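Local coordinates for maltose-binding protein MalE1 (Thermotoga maritima, PDB 6DTU), which binds maltotetraose and probably delivers such malto-oligosaccharides to a membrane transporter for uptake, at residues A110-Y115 with T322-N327; P300-R305 with P316-F321. All coordinates share one frame; numbering follows the deposited sequence.

From the N terminus, the chain first leaves the large mixed sheet at strand 100-109 and enters a four-stranded sheet with strand 112-116. Contact 1 opens at this passage and closes some two hundred residues later on helix 316-326. Nested inside its loop lies contact 2, a short closure in which the segment around strand 302-303 turns back, through helix 306-312, onto the start of the same helix. Helix 316-326 is thus the shared element, bound at one end to the strand of the large sheet and at the other to the passage between sheets. The two contacts meet where F321 CD1 lies 3.3 Å from A110 O, and where L302 CD2 comes 3.5 Å from T322 OG1.

Contact 1. Residues A110-Y115 with T322-N327; sequences AIALIY and TLSAAN
S324 and I111 make the one hydrogen bond between these segments, and the serine side chain illustrates how a small hydroxyl can join a helix to the loop that leads into a strand. Starting at CB, the S324 methylene lies against the methyl group of A112, with CB to CB at 3.7 Å. One bond further out, S324 OG donates its proton to I111 O over 2.6 Å, a short bond. The donor sits in the carbonyl plane, with a C=O...OG angle of 146°, so it approaches bent from the line of the carbonyl bond. The torsion explains the reach: with OG anti to the backbone N of the helix (chi1 -176°), the hydroxyl extends off the helix surface toward the loop carbonyl just before the strand.

One residue on along the helix, and one back along the loop, the contact is apolar: A110 CB lies 3.9 Å from A325 CB, methyl against methyl, so the two backbones come close here. Replacing S324 by an alanine removes the hydroxyl, and the buried I111 carbonyl would probably lose this donor. I111 itself turns its side chain the other way, toward W231, Y156 and Y157 and to about 6 Å from a bound glucose.

Just beyond, the backbone of A112 pairs with N228, where the four-stranded sheet begins. A110 and I111 therefore bridge one sheet to the other while the end of helix 316-326 lies beside them. Such crossing segments at the junction of two lobes are characteristic of the hinge in two-lobed periplasmic binding proteins, and the position beside the sugar is consistent with that.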
ATOM      1  N   ALA A 110      -3.640   4.099  -3.673  1.00 10.58           N
ATOM      2  CA  ALA A 110      -2.346   4.613  -4.100  1.00 10.77           C
ATOM      3  C   ALA A 110      -2.025   5.801  -3.215  1.00 12.20           C
ATOM      4  O   ALA A 110      -2.930   6.503  -2.755  1.00 14.64           O
ATOM      5  CB  ALA A 110      -2.388   5.087  -5.556  1.00 12.97           C
ATOM      6  N   ILE A 111      -0.727   6.012  -2.977  1.00 13.05           N
ATOM      7  CA  ILE A 111      -0.331   7.192  -2.209  1.00 12.23           C
ATOM      8  C   ILE A 111      -0.566   8.454  -3.035  1.00 14.56           C
ATOM      9  O   ILE A 111      -0.678   8.416  -4.262  1.00 13.98           O
ATOM     10  CB  ILE A 111       1.107   7.117  -1.660  1.00 14.18           C
ATOM     11  CG1 ILE A 111       2.154   7.020  -2.766  1.00 12.53           C
ATOM     12  CG2 ILE A 111       1.253   5.889  -0.747  1.00 15.47           C
ATOM     13  CD1 ILE A 111       3.581   6.742  -2.228  1.00 16.10           C
ATOM     14  N   ALA A 112      -0.688   9.578  -2.333  1.00 15.13           N
ATOM     15  CA  ALA A 112      -1.012  10.871  -2.916  1.00 14.79           C
ATOM     16  C   ALA A 112      -0.463  11.953  -1.999  1.00 14.01           C
ATOM     17  O   ALA A 112       0.083  11.675  -0.924  1.00 14.74           O
ATOM     18  CB  ALA A 112      -2.528  11.043  -3.094  1.00 15.18           C
ATOM     19  N   LEU A 113      -0.578  13.203  -2.429  1.00 13.30           N
ATOM     20  CA  LEU A 113      -0.245  14.306  -1.542  1.00 13.60           C
ATOM     21  C   LEU A 113      -1.418  14.529  -0.602  1.00 15.05           C
ATOM     22  O   LEU A 113      -2.546  14.767  -1.043  1.00 16.03           O
ATOM     23  CB  LEU A 113       0.040  15.580  -2.325  1.00 14.71           C
ATOM     24  CG  LEU A 113       0.476  16.798  -1.530  1.00 17.34           C
ATOM     25  CD1 LEU A 113       1.907  16.637  -1.082  1.00 18.34           C
ATOM     26  CD2 LEU A 113       0.323  18.017  -2.441  1.00 18.73           C
ATOM     27  N   ILE A 114      -1.167  14.390   0.695  1.00 13.38           N
ATOM     28  CA  ILE A 114      -2.128  14.733   1.731  1.00 16.07           C
ATOM     29  C   ILE A 114      -1.604  15.993   2.394  1.00 14.49           C
ATOM     30  O   ILE A 114      -0.433  16.052   2.783  1.00 14.63           O
ATOM     31  CB  ILE A 114      -2.274  13.605   2.762  1.00 13.59           C
ATOM     32  CG1 ILE A 114      -2.675  12.314   2.060  1.00 14.90           C
ATOM     33  CG2 ILE A 114      -3.333  13.985   3.814  1.00 14.89           C
ATOM     34  CD1 ILE A 114      -2.674  11.148   2.991  1.00 16.22           C
ATOM     35  N   TYR A 115      -2.436  17.019   2.477  1.00 15.84           N
ATOM     36  CA  TYR A 115      -1.941  18.299   2.956  1.00 16.40           C
ATOM     37  C   TYR A 115      -2.873  18.908   3.996  1.00 15.17           C
ATOM     38  O   TYR A 115      -4.089  18.703   3.967  1.00 16.76           O
ATOM     39  CB  TYR A 115      -1.674  19.270   1.783  1.00 16.06           C
ATOM     40  CG  TYR A 115      -2.925  19.583   0.969  1.00 17.34           C
ATOM     41  CD1 TYR A 115      -3.630  20.763   1.183  1.00 19.83           C
ATOM     42  CD2 TYR A 115      -3.417  18.681   0.019  1.00 16.92           C
ATOM     43  CE1 TYR A 115      -4.779  21.053   0.459  1.00 20.74           C
ATOM     44  CE2 TYR A 115      -4.566  18.965  -0.724  1.00 20.96           C
ATOM     45  CZ  TYR A 115      -5.242  20.163  -0.493  1.00 21.29           C
ATOM     46  OH  TYR A 115      -6.394  20.468  -1.203  1.00 24.95           O
ATOM     47  N   THR A 322      -8.264   8.623  -6.355  1.00 18.00           N
ATOM     48  CA  THR A 322      -8.510   8.104  -7.695  1.00 15.75           C
ATOM     49  C   THR A 322      -7.689   8.862  -8.731  1.00 17.49           C
ATOM     50  O   THR A 322      -7.086   8.250  -9.618  1.00 17.86           O
ATOM     51  CB  THR A 322     -10.016   8.180  -7.981  1.00 21.00           C
ATOM     52  OG1 THR A 322     -10.714   7.339  -7.054  1.00 20.92           O
ATOM     53  CG2 THR A 322     -10.350   7.714  -9.375  1.00 17.77           C
ATOM     54  N   LEU A 323      -7.635  10.193  -8.625  1.00 18.23           N
ATOM     55  CA  LEU A 323      -6.783  10.979  -9.514  0.54 18.38           C
ATOM     56  C   LEU A 323      -5.326  10.543  -9.420  1.00 15.38           C
ATOM     57  O   LEU A 323      -4.619  10.478 -10.430  1.00 21.04           O
ATOM     58  CB  LEU A 323      -6.907  12.466  -9.179  0.54 20.77           C
ATOM     59  CG  LEU A 323      -8.189  13.184  -9.612  0.54 21.91           C
ATOM     60  CD1 LEU A 323      -8.144  14.643  -9.190  0.54 20.49           C
ATOM     61  CD2 LEU A 323      -8.411  13.056 -11.117  0.54 25.12           C
ATOM     62  N   SER A 324      -4.849  10.262  -8.206  1.00 18.30           N
ATOM     63  CA  SER A 324      -3.463   9.838  -8.048  1.00 17.43           C
ATOM     64  C   SER A 324      -3.255   8.453  -8.640  1.00 19.76           C
ATOM     65  O   SER A 324      -2.283   8.225  -9.377  1.00 20.34           O
ATOM     66  CB  SER A 324      -3.058   9.885  -6.564  1.00 17.16           C
ATOM     67  OG  SER A 324      -1.680   9.570  -6.395  1.00 17.05           O
ATOM     68  N   ALA A 325      -4.190   7.529  -8.367  1.00 18.65           N
ATOM     69  CA  ALA A 325      -4.084   6.167  -8.870  1.00 19.60           C
ATOM     70  C   ALA A 325      -4.196   6.099 -10.384  1.00 20.55           C
ATOM     71  O   ALA A 325      -3.706   5.136 -10.983  1.00 21.17           O
ATOM     72  CB  ALA A 325      -5.171   5.298  -8.244  1.00 16.69           C
ATOM     73  N   ALA A 326      -4.820   7.100 -11.010  1.00 20.36           N
ATOM     74  CA  ALA A 326      -4.998   7.067 -12.458  1.00 21.81           C
ATOM     75  C   ALA A 326      -3.662   7.093 -13.192  1.00 26.86           C
ATOM     76  O   ALA A 326      -3.558   6.560 -14.303  1.00 26.79           O
ATOM     77  CB  ALA A 326      -5.912   8.212 -12.911  1.00 23.04           C
ATOM     78  N   ASN A 327      -2.640   7.720 -12.605  1.00 26.17           N
ATOM     79  CA  ASN A 327      -1.306   7.749 -13.196  1.00 25.44           C
ATOM     80  C   ASN A 327      -0.416   6.612 -12.704  1.00 22.01           C
ATOM     81  O   ASN A 327       0.770   6.589 -13.035  1.00 21.75           O
ATOM     82  CB  ASN A 327      -0.621   9.097 -12.925  1.00 24.51           C
ATOM     83  CG  ASN A 327      -1.317  10.258 -13.617  1.00 31.67           C
ATOM     84  OD1 ASN A 327      -1.818  10.124 -14.730  1.00 33.24           O
ATOM     85  ND2 ASN A 327      -1.346  11.408 -12.955  1.00 29.76           N
TER

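Contact 2. Residues P300-R305 with P316-F321. With GLC (alpha-D-glucopyranose), chain C.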
ATOM      1  N   PRO A 300     -11.389   3.696   5.121  1.00 14.60           N
ATOM      2  CA  PRO A 300     -11.783   4.254   3.811  1.00 13.82           C
ATOM      3  C   PRO A 300     -10.650   4.330   2.797  1.00 14.55           C
ATOM      4  O   PRO A 300      -9.744   5.168   2.899  1.00 16.46           O
ATOM      5  CB  PRO A 300     -12.342   5.639   4.168  1.00 16.15           C
ATOM      6  CG  PRO A 300     -11.631   6.021   5.416  1.00 16.56           C
ATOM      7  CD  PRO A 300     -11.424   4.733   6.186  1.00 15.29           C
ATOM      8  N   ARG A 301     -10.728   3.463   1.783  1.00 14.14           N
ATOM      9  CA  ARG A 301      -9.820   3.488   0.634  1.00 12.58           C
ATOM     10  C   ARG A 301     -10.656   3.619  -0.649  1.00 17.60           C
ATOM     11  O   ARG A 301     -11.592   4.431  -0.670  1.00 17.27           O
ATOM     12  CB  ARG A 301      -8.881   2.266   0.666  1.00 14.18           C
ATOM     13  CG  ARG A 301      -8.234   2.115   2.042  1.00 13.56           C
ATOM     14  CD  ARG A 301      -7.245   0.973   2.153  1.00 11.84           C
ATOM     15  NE  ARG A 301      -6.965   0.650   3.559  1.00 12.48           N
ATOM     16  CZ  ARG A 301      -5.850   0.088   4.015  1.00 13.10           C
ATOM     17  NH1 ARG A 301      -4.824  -0.204   3.194  1.00 13.03           N
ATOM     18  NH2 ARG A 301      -5.776  -0.191   5.318  1.00 12.72           N
ATOM     19  N   LEU A 302     -10.372   2.841  -1.707  1.00 16.00           N
ATOM     20  CA  LEU A 302     -11.148   2.919  -2.950  1.00 15.19           C
ATOM     21  C   LEU A 302     -11.860   1.579  -3.151  1.00 15.53           C
ATOM     22  O   LEU A 302     -11.239   0.624  -3.635  1.00 15.06           O
ATOM     23  CB  LEU A 302     -10.231   3.237  -4.145  1.00 13.99           C
ATOM     24  CG  LEU A 302      -9.409   4.535  -4.065  1.00 17.80           C
ATOM     25  CD1 LEU A 302      -8.457   4.701  -5.237  1.00 15.08           C
ATOM     26  CD2 LEU A 302     -10.292   5.742  -3.962  1.00 16.27           C
ATOM     27  N   PRO A 303     -13.155   1.455  -2.819  1.00 15.14           N
ATOM     28  CA  PRO A 303     -13.789   0.121  -2.778  1.00 13.29           C
ATOM     29  C   PRO A 303     -13.696  -0.675  -4.071  1.00 15.09           C
ATOM     30  O   PRO A 303     -13.865  -0.138  -5.163  1.00 16.55           O
ATOM     31  CB  PRO A 303     -15.240   0.427  -2.390  1.00 14.71           C
ATOM     32  CG  PRO A 303     -15.103   1.679  -1.522  1.00 12.70           C
ATOM     33  CD  PRO A 303     -14.005   2.487  -2.196  1.00 14.62           C
ATOM     34  N   SER A 304     -13.408  -1.974  -3.927  1.00 15.74           N
ATOM     35  CA  SER A 304     -13.309  -2.892  -5.061  1.00 13.57           C
ATOM     36  C   SER A 304     -14.632  -3.504  -5.477  1.00 16.10           C
ATOM     37  O   SER A 304     -14.727  -4.025  -6.593  1.00 12.71           O
ATOM     38  CB  SER A 304     -12.281  -3.994  -4.795  1.00 13.64           C
ATOM     39  OG  SER A 304     -10.977  -3.450  -4.720  1.00 16.12           O
ATOM     40  N   ARG A 305     -15.652  -3.453  -4.628  1.00 13.40           N
ATOM     41  CA  ARG A 305     -16.955  -3.956  -5.015  1.00 15.01           C
ATOM     42  C   ARG A 305     -17.630  -2.788  -5.727  1.00 15.61           C
ATOM     43  O   ARG A 305     -17.688  -1.681  -5.189  1.00 16.28           O
ATOM     44  CB  ARG A 305     -17.739  -4.344  -3.759  1.00 17.37           C
ATOM     45  CG  ARG A 305     -19.095  -4.936  -4.099  1.00 15.99           C
ATOM     46  CD  ARG A 305     -19.860  -5.568  -2.962  1.00 15.65           C
ATOM     47  NE  ARG A 305     -21.219  -5.631  -3.453  1.00 15.17           N
ATOM     48  CZ  ARG A 305     -21.962  -6.722  -3.567  1.00 13.89           C
ATOM     49  NH1 ARG A 305     -21.516  -7.916  -3.178  1.00 13.82           N
ATOM     50  NH2 ARG A 305     -23.166  -6.597  -4.082  1.00 17.52           N
ATOM     51  N   PRO A 316     -14.674  13.718  -1.680  1.00 22.55           N
ATOM     52  CA  PRO A 316     -13.450  14.378  -2.164  1.00 23.65           C
ATOM     53  C   PRO A 316     -12.170  13.587  -1.931  1.00 20.37           C
ATOM     54  O   PRO A 316     -11.217  13.743  -2.711  1.00 18.54           O
ATOM     55  CB  PRO A 316     -13.433  15.725  -1.418  1.00 23.36           C
ATOM     56  CG  PRO A 316     -14.440  15.605  -0.346  1.00 28.97           C
ATOM     57  CD  PRO A 316     -15.451  14.578  -0.772  1.00 25.96           C
ATOM     58  N   ASP A 317     -12.103  12.765  -0.873  1.00 21.49           N
ATOM     59  CA  ASP A 317     -10.919  11.937  -0.659  1.00 18.99           C
ATOM     60  C   ASP A 317     -10.851  10.803  -1.672  1.00 19.97           C
ATOM     61  O   ASP A 317      -9.772  10.469  -2.171  1.00 18.55           O
ATOM     62  CB  ASP A 317     -10.898  11.381   0.767  1.00 17.38           C
ATOM     63  CG  ASP A 317     -10.833  12.459   1.827  1.00 19.70           C
ATOM     64  OD1 ASP A 317     -10.480  13.618   1.504  1.00 22.98           O
ATOM     65  OD2 ASP A 317     -11.142  12.134   3.001  1.00 22.50           O
ATOM     66  N   VAL A 318     -11.991  10.167  -1.953  1.00 21.04           N
ATOM     67  CA  VAL A 318     -12.059   9.167  -3.008  1.00 19.07           C
ATOM     68  C   VAL A 318     -11.658   9.779  -4.341  1.00 20.08           C
ATOM     69  O   VAL A 318     -10.905   9.185  -5.117  1.00 18.63           O
ATOM     70  CB  VAL A 318     -13.471   8.554  -3.056  1.00 19.88           C
ATOM     71  CG1 VAL A 318     -13.630   7.672  -4.278  1.00 18.32           C
ATOM     72  CG2 VAL A 318     -13.758   7.774  -1.762  1.00 19.87           C
ATOM     73  N   VAL A 319     -12.154  10.982  -4.627  1.00 20.95           N
ATOM     74  CA  VAL A 319     -11.793  11.647  -5.874  1.00 19.83           C
ATOM     75  C   VAL A 319     -10.291  11.911  -5.936  1.00 18.50           C
ATOM     76  O   VAL A 319      -9.646  11.652  -6.960  1.00 19.27           O
ATOM     77  CB  VAL A 319     -12.640  12.918  -6.057  1.00 19.68           C
ATOM     78  CG1 VAL A 319     -12.147  13.753  -7.246  1.00 20.15           C
ATOM     79  CG2 VAL A 319     -14.089  12.521  -6.249  1.00 19.65           C
ATOM     80  N   GLY A 320      -9.705  12.377  -4.830  1.00 18.03           N
ATOM     81  CA  GLY A 320      -8.278  12.688  -4.830  1.00 17.85           C
ATOM     82  C   GLY A 320      -7.391  11.466  -5.014  1.00 19.66           C
ATOM     83  O   GLY A 320      -6.435  11.484  -5.800  1.00 17.19           O
ATOM     84  N   PHE A 321      -7.676  10.390  -4.277  1.00 18.06           N
ATOM     85  CA  PHE A 321      -6.855   9.197  -4.432  1.00 15.40           C
ATOM     86  C   PHE A 321      -7.051   8.548  -5.798  1.00 17.04           C
ATOM     87  O   PHE A 321      -6.101   7.986  -6.347  1.00 16.31           O
ATOM     88  CB  PHE A 321      -7.115   8.203  -3.284  1.00 17.27           C
ATOM     89  CG  PHE A 321      -6.519   8.640  -1.963  1.00 15.57           C
ATOM     90  CD1 PHE A 321      -5.145   8.696  -1.780  1.00 14.45           C
ATOM     91  CD2 PHE A 321      -7.339   9.026  -0.917  1.00 15.73           C
ATOM     92  CE1 PHE A 321      -4.602   9.117  -0.576  1.00 15.83           C
ATOM     93  CE2 PHE A 321      -6.797   9.455   0.286  1.00 17.80           C
ATOM     94  CZ  PHE A 321      -5.437   9.499   0.447  1.00 15.43           C
TER
HETATM   95  C1  GLC C   1      -1.440   0.167   7.650  1.00 18.36           C
HETATM   96  C2  GLC C   1      -2.193  -0.125   6.414  1.00 12.38           C
HETATM   97  C3  GLC C   1      -1.326  -0.665   5.352  1.00 14.23           C
HETATM   98  C4  GLC C   1      -0.202   0.264   5.050  1.00 12.37           C
HETATM   99  C5  GLC C   1       0.664   0.486   6.319  1.00 13.32           C
HETATM  100  C6  GLC C   1       1.625   1.495   6.182  1.00 17.14           C
HETATM  101  O1  GLC C   1      -0.955  -1.015   8.203  1.00 21.14           O
HETATM  102  O2  GLC C   1      -3.236  -1.089   6.769  1.00 15.09           O
HETATM  103  O3  GLC C   1      -2.182  -0.857   4.167  1.00 13.99           O
HETATM  104  O4  GLC C   1       0.635  -0.301   4.006  1.00 13.10           O
HETATM  105  O5  GLC C   1      -0.310   1.034   7.374  1.00 15.94           O
HETATM  106  O6  GLC C   1       2.447   1.505   7.354  1.00 20.13           O
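R301 NH1 has two partners: it donates to GLC O3 over 2.9 Å, with an N-H...O angle of 161°, and forms a salt bridge with E109. Its neighbour NH2 reaches the adjacent hydroxyl, 3.1 Å from GLC O2, which lies in the guanidinium plane at its edge. Two nitrogens thus face two vicinal sugar oxygens. The two carboxylates, D299 at NE and E109 at NH1, probably help fix the rotation of the group. The chain runs extended from CG to NE, which places the guanidinium beside the sugar, well away from the backbone.

R301 belongs to the ligand pocket, and the strand 302-303 that follows pairs antiparallel with strand 100-109 of the large mixed sheet, an element of the solute-binding protein fold; helix 316-326 packs against this strand.

There L302 does the touching. Its CG is anti to the carbonyl carbon (chi1 -58°), and CD2 is carried to the helix, where it lies 3.7 Å from V318 O. The same methyl meets V318 CG1 at 3.9 Å, the two side chains running antiparallel alongside each other. Three residues further along the helix, F321 CB adds a looser apolar contact with L302 CD2 at 4.1 Å.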